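Angiopoietin-related protein 6 (PDB 6Y43) is a secreted angiopoietin-like growth factor whose fibrinogen-like globe domain, which carries a bound calcium ion, probably mediates recognition of partner molecules. Local coordinates at residues T64-H67 with Y68-F72. Numbering follows the deposited sequence.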
ATOM      1  N   THR A  64      15.133   5.915  -0.277  1.00 18.66           N
ATOM      2  CA  THR A  64      15.341   6.948   0.738  1.00 22.45           C
ATOM      3  C   THR A  64      14.047   7.339   1.444  1.00 18.73           C
ATOM      4  O   THR A  64      12.953   7.248   0.882  1.00 14.82           O
ATOM      5  CB  THR A  64      15.938   8.223   0.120  1.00 17.45           C
ATOM      6  OG1 THR A  64      14.990   8.867  -0.739  1.00 23.45           O
ATOM      7  CG2 THR A  64      17.197   7.921  -0.697  1.00 27.99           C
ATOM      8  N   TRP A  65      14.192   7.839   2.677  1.00 17.49           N
ATOM      9  CA  TRP A  65      13.062   8.465   3.362  1.00 13.73           C
ATOM     10  C   TRP A  65      12.388   9.497   2.462  1.00 13.69           C
ATOM     11  O   TRP A  65      11.166   9.526   2.335  1.00 13.69           O
ATOM     12  CB  TRP A  65      13.520   9.123   4.674  1.00 13.37           C
ATOM     13  CG  TRP A  65      12.417   9.881   5.343  1.00 11.40           C
ATOM     14  CD1 TRP A  65      12.194  11.222   5.277  1.00 13.00           C
ATOM     15  CD2 TRP A  65      11.372   9.341   6.182  1.00 14.21           C
ATOM     16  NE1 TRP A  65      11.084  11.552   6.003  1.00 11.88           N
ATOM     17  CE2 TRP A  65      10.562  10.416   6.576  1.00 13.28           C
ATOM     18  CE3 TRP A  65      11.049   8.050   6.635  1.00 11.97           C
ATOM     19  CZ2 TRP A  65       9.452  10.248   7.415  1.00 11.39           C
ATOM     20  CZ3 TRP A  65       9.953   7.891   7.472  1.00 12.17           C
ATOM     21  CH2 TRP A  65       9.159   8.974   7.839  1.00 16.38           C
ATOM     22  N   GLN A  66      13.174  10.351   1.810  1.00 16.27           N
ATOM     23  CA  GLN A  66      12.565  11.369   0.959  1.00 12.73           C
ATOM     24  C   GLN A  66      11.715  10.738  -0.144  1.00 12.78           C
ATOM     25  O   GLN A  66      10.666  11.277  -0.519  1.00 12.95           O
ATOM     26  CB  GLN A  66      13.649  12.256   0.354  1.00 20.29           C
ATOM     27  CG  GLN A  66      13.121  13.361  -0.571  1.00 22.47           C
ATOM     28  CD  GLN A  66      12.080  14.253   0.096  1.00 24.68           C
ATOM     29  OE1 GLN A  66      12.203  14.602   1.269  1.00 34.88           O
ATOM     30  NE2 GLN A  66      11.051  14.620  -0.652  1.00 30.65           N
ATOM     31  N   HIS A  67      12.185   9.630  -0.721  1.00 14.89           N
ATOM     32  CA  HIS A  67      11.395   8.968  -1.762  1.00 12.77           C
ATOM     33  C   HIS A  67      10.152   8.316  -1.167  1.00 10.69           C
ATOM     34  O   HIS A  67       9.069   8.398  -1.752  1.00 10.19           O
ATOM     35  CB  HIS A  67      12.256   7.953  -2.518  1.00 12.74           C
ATOM     36  CG  HIS A  67      13.175   8.591  -3.519  1.00 20.01           C
ATOM     37  ND1 HIS A  67      14.546   8.480  -3.449  1.00 28.37           N
ATOM     38  CD2 HIS A  67      12.920   9.392  -4.576  1.00 24.96           C
ATOM     39  CE1 HIS A  67      15.096   9.169  -4.435  1.00 24.49           C
ATOM     40  NE2 HIS A  67      14.130   9.732  -5.134  1.00 33.10           N
ATOM     41  N   TYR A  68      10.265   7.696   0.011  1.00  9.65           N
ATOM     42  CA  TYR A  68       9.068   7.168   0.660  1.00 11.60           C
ATOM     43  C   TYR A  68       8.087   8.280   1.012  1.00  9.48           C
ATOM     44  O   TYR A  68       6.867   8.060   0.989  1.00 11.83           O
ATOM     45  CB  TYR A  68       9.450   6.345   1.915  1.00  8.76           C
ATOM     46  CG  TYR A  68       9.622   4.896   1.553  1.00  9.54           C
ATOM     47  CD1 TYR A  68       8.508   4.086   1.330  1.00  9.99           C
ATOM     48  CD2 TYR A  68      10.872   4.350   1.336  1.00 10.88           C
ATOM     49  CE1 TYR A  68       8.633   2.772   0.922  1.00  9.22           C
ATOM     50  CE2 TYR A  68      11.009   3.029   0.938  1.00  9.31           C
ATOM     51  CZ  TYR A  68       9.882   2.246   0.713  1.00  9.92           C
ATOM     52  OH  TYR A  68       9.991   0.944   0.306  1.00 10.19           O
ATOM     53  N   LYS A  69       8.589   9.472   1.353  1.00  9.44           N
ATOM     54  CA  LYS A  69       7.683  10.576   1.661  1.00  8.72           C
ATOM     55  C   LYS A  69       6.986  11.095   0.403  1.00 10.51           C
ATOM     56  O   LYS A  69       5.768  11.319   0.401  1.00 10.28           O
ATOM     57  CB  LYS A  69       8.446  11.716   2.355  1.00 10.19           C
ATOM     58  CG  LYS A  69       7.588  12.937   2.656  1.00 12.54           C
ATOM     59  CD  LYS A  69       8.376  14.012   3.393  1.00 16.44           C
ATOM     60  CE  LYS A  69       7.576  15.310   3.465  1.00 18.87           C
ATOM     61  NZ  LYS A  69       8.445  16.440   3.888  1.00 22.27           N
ATOM     62  N   ALA A  70       7.740  11.296  -0.672  1.00 10.76           N
ATOM     63  CA  ALA A  70       7.201  11.966  -1.845  1.00 11.71           C
ATOM     64  C   ALA A  70       6.485  11.038  -2.813  1.00  9.81           C
ATOM     65  O   ALA A  70       5.645  11.518  -3.583  1.00 13.32           O
ATOM     66  CB  ALA A  70       8.324  12.689  -2.595  1.00 14.36           C
ATOM     67  N   GLY A  71       6.791   9.749  -2.791  1.00 11.25           N
ATOM     68  CA  GLY A  71       6.310   8.783  -3.756  1.00 11.01           C
ATOM     69  C   GLY A  71       7.397   8.427  -4.746  1.00 11.15           C
ATOM     70  O   GLY A  71       8.316   9.213  -5.015  1.00 10.67           O
ATOM     71  N   PHE A  72       7.342   7.199  -5.249  1.00  8.51           N
ATOM     72  CA  PHE A  72       8.263   6.765  -6.291  1.00 10.61           C
ATOM     73  C   PHE A  72       7.590   5.723  -7.171  1.00 10.44           C
ATOM     74  O   PHE A  72       6.534   5.186  -6.836  1.00  9.26           O
ATOM     75  CB  PHE A  72       9.580   6.223  -5.714  1.00 10.68           C
ATOM     76  CG  PHE A  72       9.426   5.091  -4.732  1.00  9.69           C
ATOM     77  CD1 PHE A  72       9.402   3.774  -5.142  1.00  9.83           C
ATOM     78  CD2 PHE A  72       9.359   5.356  -3.376  1.00  9.30           C
ATOM     79  CE1 PHE A  72       9.272   2.756  -4.232  1.00 10.43           C
ATOM     80  CE2 PHE A  72       9.228   4.340  -2.464  1.00  9.23           C
ATOM     81  CZ  PHE A  72       9.195   3.033  -2.895  1.00 10.97           C
TER
HETATM   82  O   HOH W   1      10.358  16.804   1.867  1.00 30.81           O
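Tyr-68 N donates to Thr-64 O at 2.9 Å, the first of four successive i to i+4 bonds in a short helix whose two ends are finished in different ways. Lys-69 N follows with Trp-65 O, Ala-70 N with Gln-66 O, and Gly-71 N with His-67 O (2.8 Å), so each carbonyl from Thr-64 to His-67 receives an amide. At the N-terminus, where amides lack a preceding turn, Thr-64 supplies the substitute: its OG1 accepts from His-67 N at 2.9 Å, an N-cap bond with an N-H...O angle of 153°. The same OG1 lies 2.8 Å from His-67 ND1.

On one flank a water joins two polar ends, donating to Gln-66 OE1 at 2.9 Å and accepting from Lys-69 NZ at 2.8 Å. The lysine runs out fully extended, whereas the glutamine bends at chi2 (55°), which brings its amide round to this water and sets NE2 alongside Ala-70 CB, 3.9 Å away. Lys-69 NZ also forms a salt bridge with Glu-121, whose other carboxylate oxygen accepts from Trp-65 NE1; one acid thus serves two donors a helical turn apart.

The opposite end closes at Gly-71, where positive phi (104°) turns the chain out of the helix and into strand 72-73. Phe-72 then folds back, its CD2 edge 3.5 Å from His-67 O, while CE2 sits over the centre of one face of the Tyr-68 ring. The buried phenol is satisfied by Phe-61 O and Gly-169 N. Capped by threonine and ended at glycine, the short helix 65-70 leads into an edge strand of the antiparallel sheet in the fibrinogen C-terminal globular fold.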